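Local coordinates for BIFUNCTIONAL PROTEIN Proline utilization A (PutA) (Corynebacterium freiburgense, PDB 5UX5), which probably oxidises proline to glutamate in two steps, through an FAD-dependent proline dehydrogenase and an NAD-dependent aldehyde dehydrogenase joined in one chain, at residues Y217-L221 with E254-A260; T206-K210 with R244-L249; H585-A591 with V664-T670. All coordinates share one frame; numbering follows the deposited sequence.

In the fold
Interactions 1 and 2 belong to the proline dehydrogenase barrel and share helix 202-221, their centres lying about 13 Å apart. Interaction 2 packs its earlier part against helix 239-251; interaction 1 packs its later part against the loop that leads into strand 260-265. The two meet directly, with Tyr217 CE1 3.5 Å from Leu249 CD2. The side chains of Tyr217 and Leu245 are each about 13 Å from the FAD, consistent with places in the outer layer of the barrel. Interaction 3 lies in the aldehyde dehydrogenase part, its nearest atoms about 35 Å from interaction 2 and about 47 Å from interaction 1, and it supplies Ala591, Leu669 and Thr670 to the NAD pocket.

Interaction 1: Y217-L221 with E254-A260; sequences YRLAL and EFLGLEA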
loop_
_atom_site.group_PDB
_atom_site.type_symbol
_atom_site.label_atom_id
_atom_site.label_comp_id
_atom_site.label_asym_id
_atom_site.label_seq_id
_atom_site.Cartn_x
_atom_site.Cartn_y
_atom_site.Cartn_z
ATOM N N TYR A 217 32.621 3.655 12.498
ATOM C CA TYR A 217 33.408 4.870 12.331
ATOM C C TYR A 217 34.646 4.862 13.219
ATOM O O TYR A 217 35.684 5.402 12.839
ATOM C CB TYR A 217 32.536 6.094 12.616
ATOM C CG TYR A 217 31.552 6.436 11.510
ATOM C CD1 TYR A 217 30.336 5.755 11.388
ATOM C CD2 TYR A 217 31.830 7.445 10.595
ATOM C CE1 TYR A 217 29.439 6.060 10.388
ATOM C CE2 TYR A 217 30.944 7.758 9.599
ATOM C CZ TYR A 217 29.742 7.063 9.497
ATOM O OH TYR A 217 28.855 7.380 8.492
ATOM N N ARG A 218 34.565 4.226 14.383
ATOM C CA ARG A 218 35.744 4.052 15.215
ATOM C C ARG A 218 36.812 3.283 14.470
ATOM O O ARG A 218 38.014 3.547 14.646
ATOM C CB ARG A 218 35.365 3.313 16.487
ATOM C CG ARG A 218 34.692 4.189 17.454
ATOM C CD ARG A 218 34.201 3.425 18.598
ATOM N NE ARG A 218 33.232 4.239 19.294
ATOM C CZ ARG A 218 32.232 3.728 19.985
ATOM N NH1 ARG A 218 32.118 2.409 20.054
ATOM N NH2 ARG A 218 31.353 4.524 20.590
ATOM N N LEU A 219 36.395 2.270 13.691
ATOM C CA LEU A 219 37.368 1.499 12.926
ATOM C C LEU A 219 38.132 2.367 11.943
ATOM O O LEU A 219 39.321 2.120 11.699
ATOM C CB LEU A 219 36.699 0.358 12.178
ATOM C CG LEU A 219 36.179 -0.829 12.982
ATOM C CD1 LEU A 219 35.758 -1.864 11.978
ATOM C CD2 LEU A 219 37.210 -1.411 13.932
ATOM N N ALA A 220 37.494 3.422 11.428
ATOM C CA ALA A 220 38.176 4.368 10.553
ATOM C C ALA A 220 39.083 5.326 11.318
ATOM O O ALA A 220 39.968 5.929 10.708
ATOM C CB ALA A 220 37.159 5.171 9.743
ATOM N N LEU A 221 38.863 5.503 12.625
ATOM C CA LEU A 221 39.764 6.294 13.456
ATOM C C LEU A 221 40.982 5.505 13.928
ATOM O O LEU A 221 41.967 6.120 14.340
ATOM C CB LEU A 221 39.036 6.830 14.692
ATOM C CG LEU A 221 37.874 7.813 14.616
ATOM C CD1 LEU A 221 37.306 8.049 16.012
ATOM C CD2 LEU A 221 38.313 9.127 13.987
ATOM N N GLU A 254 34.227 12.438 19.670
ATOM C CA GLU A 254 35.000 11.300 19.208
ATOM C C GLU A 254 35.326 11.410 17.720
ATOM O O GLU A 254 36.437 11.082 17.296
ATOM C CB GLU A 254 34.187 10.045 19.516
ATOM C CG GLU A 254 34.768 8.742 19.130
ATOM C CD GLU A 254 33.813 7.610 19.471
ATOM O OE1 GLU A 254 32.590 7.868 19.644
ATOM O OE2 GLU A 254 34.304 6.468 19.627
ATOM N N PHE A 255 34.385 11.901 16.913
ATOM C CA PHE A 255 34.511 11.850 15.463
ATOM C C PHE A 255 34.777 13.203 14.838
ATOM O O PHE A 255 34.706 13.327 13.614
ATOM C CB PHE A 255 33.255 11.241 14.845
ATOM C CG PHE A 255 32.933 9.869 15.358
ATOM C CD1 PHE A 255 33.805 8.810 15.142
ATOM C CD2 PHE A 255 31.754 9.636 16.053
ATOM C CE1 PHE A 255 33.513 7.535 15.626
ATOM C CE2 PHE A 255 31.441 8.361 16.526
ATOM C CZ PHE A 255 32.328 7.311 16.314
ATOM N N LEU A 256 35.117 14.210 15.636
ATOM C CA LEU A 256 35.176 15.565 15.106
ATOM C C LEU A 256 36.236 15.710 14.020
ATOM O O LEU A 256 36.076 16.530 13.110
ATOM C CB LEU A 256 35.454 16.556 16.234
ATOM C CG LEU A 256 35.134 18.006 15.822
ATOM C CD1 LEU A 256 33.712 18.136 15.212
ATOM C CD2 LEU A 256 35.385 19.047 16.914
ATOM N N GLY A 257 37.292 14.897 14.058
ATOM C CA GLY A 257 38.339 15.040 13.061
ATOM C C GLY A 257 38.361 14.009 11.949
ATOM O O GLY A 257 39.369 13.889 11.248
ATOM N N LEU A 258 37.244 13.311 11.728
ATOM C CA LEU A 258 37.159 12.256 10.729
ATOM C C LEU A 258 36.514 12.796 9.458
ATOM O O LEU A 258 35.376 13.280 9.482
ATOM C CB LEU A 258 36.353 11.071 11.254
ATOM C CG LEU A 258 36.204 9.881 10.304
ATOM C CD1 LEU A 258 37.574 9.343 9.920
ATOM C CD2 LEU A 258 35.335 8.794 10.941
ATOM N N GLU A 259 37.235 12.682 8.352
ATOM C CA GLU A 259 36.718 13.026 7.034
ATOM C C GLU A 259 35.811 11.899 6.551
ATOM O O GLU A 259 36.263 10.762 6.393
ATOM C CB GLU A 259 37.887 13.244 6.074
ATOM C CG GLU A 259 37.716 14.328 5.058
ATOM C CD GLU A 259 39.048 14.816 4.506
ATOM O OE1 GLU A 259 39.436 14.373 3.402
ATOM O OE2 GLU A 259 39.710 15.634 5.185
ATOM N N ALA A 260 34.538 12.216 6.320
ATOM C CA ALA A 260 33.533 11.251 5.889
ATOM C C ALA A 260 32.587 11.918 4.896
ATOM O O ALA A 260 32.600 13.132 4.715
ATOM C CB ALA A 260 32.753 10.677 7.075
#
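Tyr217 and Phe255 each set CG anti to the carbonyl carbon, beside the backbone N (chi1 -75° and -57°), and these rotations bring their rings together beside helix 202-221. The rings form a T-shaped pair: the edge of Tyr217 is directed at the face of Phe255, with centroids 6.0 Å apart and planes at 63°. Closer still is the methylene of the tyrosine, whose CB lies 3.5 Å from Phe255 CE1. At the edge of the Tyr217 ring, near its plane, Leu258 CD2 sits 3.8 Å from Tyr217 CD2, and the Ala260 methyl lies near CE2. Leu221 divides its branches between two partners, CD1 at 3.7 Å from Phe255 CD1 and CD2 at 3.9 Å from Leu258 CB. A type I turn runs from Phe255 to Leu258; Leu258 points at the helix from its CB on, whereas Phe255 leaves the backbone to the side and comes near with its ring. Beyond the turn, Ala260 pairs with Lys294 through the backbone, tying this loop to the barrel sheet.

On the more exposed side, the extended chain of Arg218 reaches Glu254 in a nearly coplanar salt bridge, although the modelled 2.5 Å from Arg218 NE to Glu254 OE2 is doubtful at this resolution. Mostly buried aromatic and aliphatic packing therefore carries the helix-loop contact, and the single ion pair at its outer side probably contributes less.

Interaction 2: T206-K210 with R244-L249; sequences TELLK and RLFEEL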
loop_
_atom_site.group_PDB
_atom_site.type_symbol
_atom_site.label_atom_id
_atom_site.label_comp_id
_atom_site.label_asym_id
_atom_site.label_seq_id
_atom_site.Cartn_x
_atom_site.Cartn_y
_atom_site.Cartn_z
ATOM N N THR A 206 17.282 7.947 13.918
ATOM C CA THR A 206 18.594 8.587 14.015
ATOM C C THR A 206 19.414 7.976 15.136
ATOM O O THR A 206 20.587 7.643 14.945
ATOM C CB THR A 206 18.465 10.091 14.243
ATOM O OG1 THR A 206 17.831 10.706 13.118
ATOM C CG2 THR A 206 19.832 10.690 14.382
ATOM N N GLU A 207 18.802 7.817 16.318
ATOM C CA GLU A 207 19.523 7.289 17.468
ATOM C C GLU A 207 19.918 5.843 17.238
ATOM O O GLU A 207 21.019 5.429 17.601
ATOM C CB GLU A 207 18.669 7.411 18.725
ATOM C CG GLU A 207 18.477 8.842 19.190
ATOM C CD GLU A 207 19.778 9.520 19.623
ATOM O OE1 GLU A 207 20.504 8.953 20.472
ATOM O OE2 GLU A 207 20.075 10.622 19.110
ATOM N N LEU A 208 19.057 5.075 16.591
ATOM C CA LEU A 208 19.396 3.688 16.327
ATOM C C LEU A 208 20.554 3.606 15.348
ATOM O O LEU A 208 21.461 2.793 15.525
ATOM C CB LEU A 208 18.172 2.934 15.792
ATOM C CG LEU A 208 18.314 1.407 15.707
ATOM C CD1 LEU A 208 18.785 0.844 17.036
ATOM C CD2 LEU A 208 17.070 0.688 15.244
ATOM N N LEU A 209 20.542 4.437 14.313
ATOM C CA LEU A 209 21.612 4.405 13.316
ATOM C C LEU A 209 22.952 4.826 13.914
ATOM O O LEU A 209 23.994 4.221 13.621
ATOM C CB LEU A 209 21.229 5.291 12.125
ATOM C CG LEU A 209 20.123 4.706 11.226
ATOM C CD1 LEU A 209 19.363 5.829 10.584
ATOM C CD2 LEU A 209 20.670 3.745 10.171
ATOM N N LYS A 210 22.940 5.854 14.763
ATOM C CA LYS A 210 24.157 6.279 15.422
ATOM C C LYS A 210 24.650 5.210 16.382
ATOM O O LYS A 210 25.851 4.930 16.441
ATOM C CB LYS A 210 23.920 7.603 16.144
ATOM C CG LYS A 210 23.804 8.788 15.197
ATOM C CD LYS A 210 23.765 10.089 15.958
ATOM C CE LYS A 210 22.708 10.067 17.043
ATOM N NZ LYS A 210 22.555 11.401 17.711
ATOM N N ARG A 244 20.737 13.914 8.674
ATOM C CA ARG A 244 20.749 14.116 10.115
ATOM C C ARG A 244 21.707 13.143 10.788
ATOM O O ARG A 244 22.424 13.501 11.734
ATOM C CB ARG A 244 19.347 13.964 10.678
ATOM C CG ARG A 244 19.287 14.214 12.125
ATOM C CD ARG A 244 17.890 14.212 12.589
ATOM N NE ARG A 244 17.836 14.059 14.035
ATOM C CZ ARG A 244 16.709 13.997 14.726
ATOM N NH1 ARG A 244 15.541 14.071 14.089
ATOM N NH2 ARG A 244 16.751 13.856 16.039
ATOM N N LEU A 245 21.718 11.899 10.329
ATOM C CA LEU A 245 22.680 10.942 10.846
ATOM C C LEU A 245 24.100 11.449 10.635
ATOM O O LEU A 245 24.899 11.496 11.571
ATOM C CB LEU A 245 22.453 9.592 10.163
ATOM C CG LEU A 245 23.611 8.623 10.046
ATOM C CD1 LEU A 245 23.970 8.130 11.435
ATOM C CD2 LEU A 245 23.203 7.498 9.105
ATOM N N PHE A 246 24.393 11.899 9.414
ATOM C CA PHE A 246 25.717 12.405 9.059
ATOM C C PHE A 246 26.142 13.558 9.961
ATOM O O PHE A 246 27.235 13.534 10.529
ATOM C CB PHE A 246 25.681 12.835 7.603
ATOM C CG PHE A 246 27.011 13.163 6.988
ATOM C CD1 PHE A 246 27.965 12.189 6.796
ATOM C CD2 PHE A 246 27.248 14.441 6.468
ATOM C CE1 PHE A 246 29.187 12.500 6.158
ATOM C CE2 PHE A 246 28.442 14.755 5.831
ATOM C CZ PHE A 246 29.411 13.785 5.677
ATOM N N GLU A 247 25.277 14.563 10.138
ATOM C CA GLU A 247 25.694 15.781 10.834
ATOM C C GLU A 247 25.777 15.586 12.338
ATOM O O GLU A 247 26.699 16.094 12.985
ATOM C CB GLU A 247 24.750 16.929 10.494
ATOM C CG GLU A 247 24.884 17.313 9.047
ATOM C CD GLU A 247 24.002 18.469 8.602
ATOM O OE1 GLU A 247 23.879 18.617 7.380
ATOM O OE2 GLU A 247 23.402 19.192 9.425
ATOM N N GLU A 248 24.852 14.843 12.918
ATOM C CA GLU A 248 24.968 14.603 14.344
ATOM C C GLU A 248 26.223 13.778 14.652
ATOM O O GLU A 248 27.033 14.155 15.512
ATOM C CB GLU A 248 23.699 13.921 14.845
ATOM C CG GLU A 248 22.508 14.849 14.906
ATOM C CD GLU A 248 21.310 14.192 15.563
ATOM O OE1 GLU A 248 20.192 14.778 15.527
ATOM O OE2 GLU A 248 21.501 13.076 16.108
ATOM N N LEU A 249 26.456 12.708 13.886
ATOM C CA LEU A 249 27.551 11.801 14.206
ATOM C C LEU A 249 28.896 12.489 14.064
ATOM O O LEU A 249 29.774 12.335 14.924
ATOM C CB LEU A 249 27.488 10.571 13.314
ATOM C CG LEU A 249 28.239 9.342 13.805
ATOM C CD1 LEU A 249 27.700 8.932 15.151
ATOM C CD2 LEU A 249 28.057 8.211 12.802
#
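The guanidinium of Arg244 has Thr206 OG1 over one face, 3.4 Å above the plane and offset toward the rim, while the carboxylate of Glu248 stands at its edge. The hydroxyl makes no hydrogen bond to NE, for the angle is poor; its polar partner is Ile202 O, one turn earlier. Arg244 NE instead binds Glu248 OE1 at 2.9 Å, approaching from above the carboxylate plane, and its NH1 forms a second salt bridge with Asp203.

The other oxygen of Glu248, OE2, is met by Lys210 NZ nearly along the C-O axis. The modelled Lys210 NZ to Glu248 OE2 length of 2.5 Å is doubtfully short, but the pairing is clear. Lys210 NZ also reaches Glu207 OE2 at 3.0 Å, coming in 39° out of that carboxylate plane. A bend at chi3 (-52°) swings the ammonium toward these oxygens. The two glutamate OE2 atoms, Glu207 and Glu248, are 4.1 Å apart, and the shared lysine probably offsets their repulsion. Nearer the backbone, Lys210 CG touches Leu245 CD1 at 3.8 Å and Leu249 CD1 at 3.9 Å.

The short helical segments approach to 9.8 Å between axes with a crossing angle of -61°. Helices 202-221 and 239-251 flank strand 228-232 in sequence, and Leu245 packs on Leu231 of that strand. This is the pairing of successive outer helices in a proline dehydrogenase TIM barrel.

Interaction 3: H585-A591 with V664-T670; sequences HNLVVVA and VDAIILT. With NAD (nicotinamide-adenine-dinucleotide), chain F.
Val589 and Val664 meet methyl to methyl, CG2 to CG1 at 3.5 Å, crossing at about a right angle. The sheet face bearing Val589 also carries Ile667, Ala591 and Leu669, and Met659 of helix 653-659 packs there. On the other face, which carries Val588, Val590, Ala666 and Ile668, Val588 CG1 lies anti to the backbone N (chi1 173°) and so meets Ile668 CD1 at 3.8 Å.

Strands 587-591 and 666-670 run parallel, the axes of these short segments diverging by 16°. Val589 N and Ala591 N donate to Ala666 O and Ile668 O, and Ile668 N and Thr670 N to Val589 O and Ala591 O.

At the polar edge, Asp665 N gives its hydrogen to Leu587 O, and Asp665 OD2 takes Asn586 N at 2.8 Å and Leu587 N at 3.2 Å, on its anti side from opposite faces of its plane. In a CH-pi contact Asp665 CB lies over the His585 ring, 3.8 Å from its centroid.

Ala591 CB and Leu669 CD1 each come 3.9 Å from NAD O4B. The parallel pairing probably helps to place these methyls against the adenosine ribose, consistent with a Rossmann-type site, whereas one carboxylate oxygen accepts two N-H groups at the opposite end.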
loop_
_atom_site.group_PDB
_atom_site.type_symbol
_atom_site.label_atom_id
_atom_site.label_comp_id
_atom_site.label_asym_id
_atom_site.label_seq_id
_atom_site.Cartn_x
_atom_site.Cartn_y
_atom_site.Cartn_z
ATOM N N HIS A 585 -34.550 3.502 0.535
ATOM C CA HIS A 585 -34.967 3.283 1.912
ATOM C C HIS A 585 -35.177 4.623 2.621
ATOM O O HIS A 585 -34.616 5.649 2.217
ATOM C CB HIS A 585 -33.883 2.493 2.667
ATOM C CG HIS A 585 -33.676 1.094 2.183
ATOM N ND1 HIS A 585 -32.462 0.449 2.291
ATOM C CD2 HIS A 585 -34.531 0.197 1.642
ATOM C CE1 HIS A 585 -32.569 -0.776 1.807
ATOM N NE2 HIS A 585 -33.816 -0.953 1.410
ATOM N N ASN A 586 -35.946 4.620 3.707
ATOM C CA ASN A 586 -36.055 5.803 4.546
ATOM C C ASN A 586 -34.970 5.887 5.616
ATOM O O ASN A 586 -34.510 6.993 5.930
ATOM C CB ASN A 586 -37.438 5.833 5.176
ATOM C CG ASN A 586 -38.515 6.038 4.135
ATOM O OD1 ASN A 586 -38.277 6.698 3.118
ATOM N ND2 ASN A 586 -39.699 5.489 4.372
ATOM N N LEU A 587 -34.533 4.747 6.156
ATOM C CA LEU A 587 -33.656 4.710 7.325
ATOM C C LEU A 587 -32.758 3.483 7.245
ATOM O O LEU A 587 -33.253 2.365 7.079
ATOM C CB LEU A 587 -34.469 4.681 8.627
ATOM C CG LEU A 587 -33.813 4.553 10.002
ATOM C CD1 LEU A 587 -32.779 5.641 10.317
ATOM C CD2 LEU A 587 -34.890 4.547 11.061
ATOM N N VAL A 588 -31.446 3.692 7.353
ATOM C CA VAL A 588 -30.473 2.614 7.450
ATOM C C VAL A 588 -29.746 2.717 8.786
ATOM O O VAL A 588 -29.388 3.817 9.215
ATOM C CB VAL A 588 -29.469 2.665 6.292
ATOM C CG1 VAL A 588 -28.370 1.639 6.527
ATOM C CG2 VAL A 588 -30.186 2.440 4.960
ATOM N N VAL A 589 -29.497 1.570 9.426
ATOM C CA VAL A 589 -28.685 1.507 10.637
ATOM C C VAL A 589 -27.307 0.955 10.274
ATOM O O VAL A 589 -27.199 -0.062 9.565
ATOM C CB VAL A 589 -29.365 0.646 11.711
ATOM C CG1 VAL A 589 -28.375 0.353 12.880
ATOM C CG2 VAL A 589 -30.605 1.334 12.203
ATOM N N VAL A 590 -26.251 1.632 10.745
ATOM C CA VAL A 590 -24.869 1.221 10.497
ATOM C C VAL A 590 -24.252 0.784 11.819
ATOM O O VAL A 590 -23.964 1.615 12.694
ATOM C CB VAL A 590 -24.028 2.333 9.855
ATOM C CG1 VAL A 590 -22.614 1.846 9.668
ATOM C CG2 VAL A 590 -24.597 2.739 8.527
ATOM N N ALA A 591 -24.035 -0.516 11.955
ATOM C CA ALA A 591 -23.392 -1.108 13.120
ATOM C C ALA A 591 -21.957 -1.448 12.728
ATOM O O ALA A 591 -21.722 -2.335 11.909
ATOM C CB ALA A 591 -24.172 -2.329 13.606
ATOM N N VAL A 664 -36.645 0.274 10.513
ATOM C CA VAL A 664 -35.295 0.290 9.963
ATOM C C VAL A 664 -35.311 -0.554 8.691
ATOM O O VAL A 664 -35.658 -1.738 8.732
ATOM C CB VAL A 664 -34.263 -0.216 10.987
ATOM C CG1 VAL A 664 -32.937 -0.428 10.349
ATOM C CG2 VAL A 664 -34.136 0.777 12.131
ATOM N N ASP A 665 -34.972 0.062 7.556
ATOM C CA ASP A 665 -35.091 -0.632 6.283
ATOM C C ASP A 665 -33.890 -1.510 5.988
ATOM O O ASP A 665 -34.025 -2.528 5.293
ATOM C CB ASP A 665 -35.295 0.368 5.145
ATOM C CG ASP A 665 -36.550 1.171 5.323
ATOM O OD1 ASP A 665 -37.601 0.536 5.540
ATOM O OD2 ASP A 665 -36.495 2.421 5.273
ATOM N N ALA A 666 -32.728 -1.172 6.528
ATOM C CA ALA A 666 -31.586 -2.054 6.334
ATOM C C ALA A 666 -30.563 -1.820 7.425
ATOM O O ALA A 666 -30.456 -0.721 7.979
ATOM C CB ALA A 666 -30.920 -1.853 4.976
ATOM N N ILE A 667 -29.790 -2.861 7.692
ATOM C CA ILE A 667 -28.630 -2.790 8.561
ATOM C C ILE A 667 -27.407 -3.021 7.694
ATOM O O ILE A 667 -27.371 -3.982 6.909
ATOM C CB ILE A 667 -28.697 -3.833 9.685
ATOM C CG1 ILE A 667 -29.856 -3.524 10.626
ATOM C CG2 ILE A 667 -27.368 -3.880 10.442
ATOM C CD1 ILE A 667 -30.109 -4.614 11.634
ATOM N N ILE A 668 -26.446 -2.100 7.779
ATOM C CA ILE A 668 -25.096 -2.320 7.283
ATOM C C ILE A 668 -24.231 -2.686 8.483
ATOM O O ILE A 668 -24.103 -1.893 9.424
ATOM C CB ILE A 668 -24.536 -1.084 6.579
ATOM C CG1 ILE A 668 -25.443 -0.644 5.429
ATOM C CG2 ILE A 668 -23.143 -1.396 6.100
ATOM C CD1 ILE A 668 -25.039 0.692 4.847
ATOM N N LEU A 669 -23.691 -3.902 8.478
ATOM C CA LEU A 669 -22.992 -4.485 9.615
ATOM C C LEU A 669 -21.627 -4.999 9.195
ATOM O O LEU A 669 -21.493 -5.624 8.143
ATOM C CB LEU A 669 -23.789 -5.647 10.206
ATOM C CG LEU A 669 -23.113 -6.639 11.146
ATOM C CD1 LEU A 669 -22.786 -5.956 12.440
ATOM C CD2 LEU A 669 -24.019 -7.856 11.380
ATOM N N THR A 670 -20.630 -4.767 10.042
ATOM C CA THR A 670 -19.289 -5.305 9.876
ATOM C C THR A 670 -18.887 -5.919 11.207
ATOM O O THR A 670 -18.732 -5.200 12.189
ATOM C CB THR A 670 -18.278 -4.232 9.478
ATOM O OG1 THR A 670 -18.765 -3.502 8.341
ATOM C CG2 THR A 670 -16.923 -4.869 9.178
HETATM P PA NAD F . -19.629 -7.864 16.694
HETATM O O1A NAD F . -19.907 -8.720 15.410
HETATM O O2A NAD F . -20.098 -8.645 17.967
HETATM O O5B NAD F . -20.458 -6.529 16.641
HETATM C C5B NAD F . -20.188 -5.485 15.738
HETATM C C4B NAD F . -21.190 -4.348 15.935
HETATM O O4B NAD F . -22.525 -4.796 16.193
HETATM C C3B NAD F . -20.775 -3.432 17.045
HETATM O O3B NAD F . -21.195 -2.133 16.820
HETATM C C2B NAD F . -21.495 -4.098 18.147
HETATM O O2B NAD F . -21.535 -3.381 19.331
HETATM C C1B NAD F . -22.820 -4.366 17.510
HETATM N N9A NAD F . -23.605 -5.350 18.245
HETATM C C8A NAD F . -23.278 -6.673 18.479
HETATM N N7A NAD F . -24.252 -7.264 19.201
HETATM C C5A NAD F . -25.272 -6.339 19.470
HETATM C C6A NAD F . -26.493 -6.380 20.137
HETATM N N6A NAD F . -26.979 -7.573 20.785
HETATM N N1A NAD F . -27.251 -5.272 20.195
HETATM C C2A NAD F . -26.858 -4.106 19.620
HETATM N N3A NAD F . -25.674 -4.029 18.953
HETATM C C4A NAD F . -24.872 -5.111 18.862
HETATM O O3 NAD F . -18.068 -7.516 16.659
HETATM P PN NAD F . -17.018 -7.422 17.876
HETATM O O1N NAD F . -17.559 -7.865 19.220
HETATM O O2N NAD F . -16.710 -5.970 18.091
HETATM O O5D NAD F . -15.750 -8.299 17.414
HETATM C C5D NAD F . -15.971 -9.676 17.141
HETATM C C4D NAD F . -15.105 -10.317 16.053
HETATM O O4D NAD F . -15.260 -9.790 14.756
HETATM C C3D NAD F . -13.628 -10.295 16.238
HETATM O O3D NAD F . -13.167 -11.013 17.322
HETATM C C2D NAD F . -13.266 -10.977 14.978
HETATM O O2D NAD F . -13.139 -12.335 15.211
HETATM C C1D NAD F . -14.376 -10.608 14.020
#